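Local coordinates for angiopoietin-related protein 6 (Homo sapiens, PDB 6Y43) that is a secreted angiopoietin-like factor whose fibrinogen-like globe binds calcium and probably serves in recognition of partner molecules, at residues L118-E121 and S122-Y125. Residues are numbered along the deposited sequence; the frame is centred on the assembly and turned at random.
Sequences LEPE and SDHY
The Tyr125 ring lies under the backbone of Pro120 and Glu121. Glu121 CA stands over one face in a CH-pi contact, 3.7 Å from the ring centroid and 18° off its normal. Glu121 CB is 3.5 Å from Tyr125 OH. CG of Tyr125 is anti to its carbonyl carbon (chi1 -67°), which folds the ring back beneath the turn. Pro120 O accepts two backbone bonds, from Asp123 N at 2.9 Å and Tyr125 N at 3.1 Å, and they arrive from opposite faces of its carbonyl plane. His124 N bonds Glu121 O at 2.8 Å. Tyr125 CA makes a nearly straight CA-H...O contact of 3.2 Å with Glu119 O, a buried oxygen with no hydrogen-bond partner. Glu119 CB meets Asp123 CB at 3.6 Å. Further out, Glu84 bonds Tyr125 OH, Arg128 pairs with Glu119, and Lys69 and Trp65 hold the Glu121 carboxylate. Replacing the tyrosine with an alanine is likely to open a gap under Glu121 and leave Glu84 without its hydroxyl mate. The nested Tyr125 N and His124 N bonds form a Schellman motif in the hairpin loop joining strands 108-118 and 127-133. Backbone bonds close the turn, while the tyrosine ties it to helix 83-90.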
ATOM      1  N   LEU A 118      -6.271   4.000   9.355  1.00 12.69           N
ATOM      2  CA  LEU A 118      -7.106   4.905   8.584  1.00 10.34           C
ATOM      3  C   LEU A 118      -8.326   5.296   9.398  1.00 11.16           C
ATOM      4  O   LEU A 118      -8.869   4.473  10.140  1.00 11.79           O
ATOM      5  CB  LEU A 118      -7.557   4.252   7.270  1.00 11.20           C
ATOM      6  CG  LEU A 118      -6.502   3.762   6.276  1.00 12.25           C
ATOM      7  CD1 LEU A 118      -7.170   3.209   5.036  1.00 13.58           C
ATOM      8  CD2 LEU A 118      -5.525   4.892   5.936  1.00 11.10           C
ATOM      9  N   GLU A 119      -8.755   6.552   9.274  1.00 10.70           N
ATOM     10  CA  GLU A 119     -10.080   6.931   9.725  1.00 11.96           C
ATOM     11  C   GLU A 119     -11.115   6.291   8.813  1.00 10.29           C
ATOM     12  O   GLU A 119     -10.794   5.839   7.716  1.00  9.99           O
ATOM     13  CB  GLU A 119     -10.250   8.443   9.686  1.00 11.87           C
ATOM     14  CG  GLU A 119      -9.343   9.225  10.597  1.00 16.10           C
ATOM     15  CD  GLU A 119      -9.696   9.039  12.048  1.00 29.45           C
ATOM     16  OE1 GLU A 119     -10.888   8.792  12.339  1.00 24.33           O
ATOM     17  OE2 GLU A 119      -8.779   9.135  12.894  1.00 30.63           O
ATOM     18  N   PRO A 120     -12.383   6.301   9.206  1.00 12.02           N
ATOM     19  CA  PRO A 120     -13.436   5.739   8.350  1.00 11.25           C
ATOM     20  C   PRO A 120     -13.747   6.642   7.161  1.00  9.98           C
ATOM     21  O   PRO A 120     -13.194   7.740   7.014  1.00 10.57           O
ATOM     22  CB  PRO A 120     -14.629   5.593   9.311  1.00 13.17           C
ATOM     23  CG  PRO A 120     -14.361   6.570  10.428  1.00 15.14           C
ATOM     24  CD  PRO A 120     -12.865   6.684  10.547  1.00 14.06           C
ATOM     25  N   GLU A 121     -14.650   6.150   6.298  1.00 10.10           N
ATOM     26  CA  GLU A 121     -15.020   6.913   5.114  1.00 11.82           C
ATOM     27  C   GLU A 121     -15.537   8.299   5.486  1.00 13.41           C
ATOM     28  O   GLU A 121     -15.274   9.276   4.767  1.00 11.74           O
ATOM     29  CB  GLU A 121     -16.085   6.171   4.301  1.00 15.23           C
ATOM     30  CG  GLU A 121     -16.465   6.935   3.036  1.00 17.66           C
ATOM     31  CD  GLU A 121     -17.443   6.194   2.140  1.00 24.97           C
ATOM     32  OE1 GLU A 121     -18.206   5.359   2.656  1.00 22.01           O
ATOM     33  OE2 GLU A 121     -17.438   6.459   0.914  1.00 24.11           O
ATOM     34  N   SER A 122     -16.283   8.394   6.595  1.00 10.81           N
ATOM     35  CA  SER A 122     -16.874   9.657   7.030  1.00 14.38           C
ATOM     36  C   SER A 122     -15.816  10.713   7.321  1.00 13.58           C
ATOM     37  O   SER A 122     -16.125  11.916   7.343  1.00 13.82           O
ATOM     38  CB  SER A 122     -17.720   9.418   8.292  1.00 16.09           C
ATOM     39  OG  SER A 122     -16.946   8.840   9.326  1.00 19.76           O
ATOM     40  N   ASP A 123     -14.581  10.283   7.566  1.00 11.60           N
ATOM     41  CA  ASP A 123     -13.448  11.173   7.772  1.00 13.50           C
ATOM     42  C   ASP A 123     -12.415  10.988   6.669  1.00 11.58           C
ATOM     43  O   ASP A 123     -11.208  11.179   6.885  1.00 11.65           O
ATOM     44  CB  ASP A 123     -12.847  10.951   9.156  1.00 12.84           C
ATOM     45  CG  ASP A 123     -13.839  11.260  10.267  1.00 25.01           C
ATOM     46  OD1 ASP A 123     -14.713  10.413  10.550  1.00 29.43           O
ATOM     47  OD2 ASP A 123     -13.765  12.365  10.839  1.00 30.41           O
ATOM     48  N   HIS A 124     -12.893  10.574   5.488  1.00  8.44           N
ATOM     49  CA  HIS A 124     -12.132  10.567   4.243  1.00  9.48           C
ATOM     50  C   HIS A 124     -10.894   9.677   4.317  1.00  9.84           C
ATOM     51  O   HIS A 124      -9.897   9.947   3.638  1.00  9.08           O
ATOM     52  CB  HIS A 124     -11.725  11.996   3.843  1.00 10.58           C
ATOM     53  CG  HIS A 124     -12.897  12.913   3.633  1.00 11.57           C
ATOM     54  ND1 HIS A 124     -12.774  14.280   3.461  1.00 11.99           N
ATOM     55  CD2 HIS A 124     -14.222  12.644   3.562  1.00 11.07           C
ATOM     56  CE1 HIS A 124     -13.977  14.806   3.300  1.00 12.97           C
ATOM     57  NE2 HIS A 124     -14.866  13.834   3.336  1.00 12.16           N
ATOM     58  N   TYR A 125     -10.946   8.639   5.154  1.00 10.92           N
ATOM     59  CA  TYR A 125      -9.871   7.657   5.248  1.00  9.87           C
ATOM     60  C   TYR A 125      -8.519   8.335   5.475  1.00  8.90           C
ATOM     61  O   TYR A 125      -7.481   7.900   4.969  1.00  8.45           O
ATOM     62  CB  TYR A 125      -9.845   6.775   4.005  1.00  9.09           C
ATOM     63  CG  TYR A 125     -11.056   5.857   3.848  1.00  8.36           C
ATOM     64  CD1 TYR A 125     -11.270   4.798   4.717  1.00  9.83           C
ATOM     65  CD2 TYR A 125     -11.961   6.060   2.826  1.00 10.47           C
ATOM     66  CE1 TYR A 125     -12.361   3.954   4.570  1.00 10.87           C
ATOM     67  CE2 TYR A 125     -13.060   5.219   2.653  1.00 11.91           C
ATOM     68  CZ  TYR A 125     -13.240   4.161   3.523  1.00 12.22           C
ATOM     69  OH  TYR A 125     -14.336   3.331   3.384  1.00 14.22           O
TER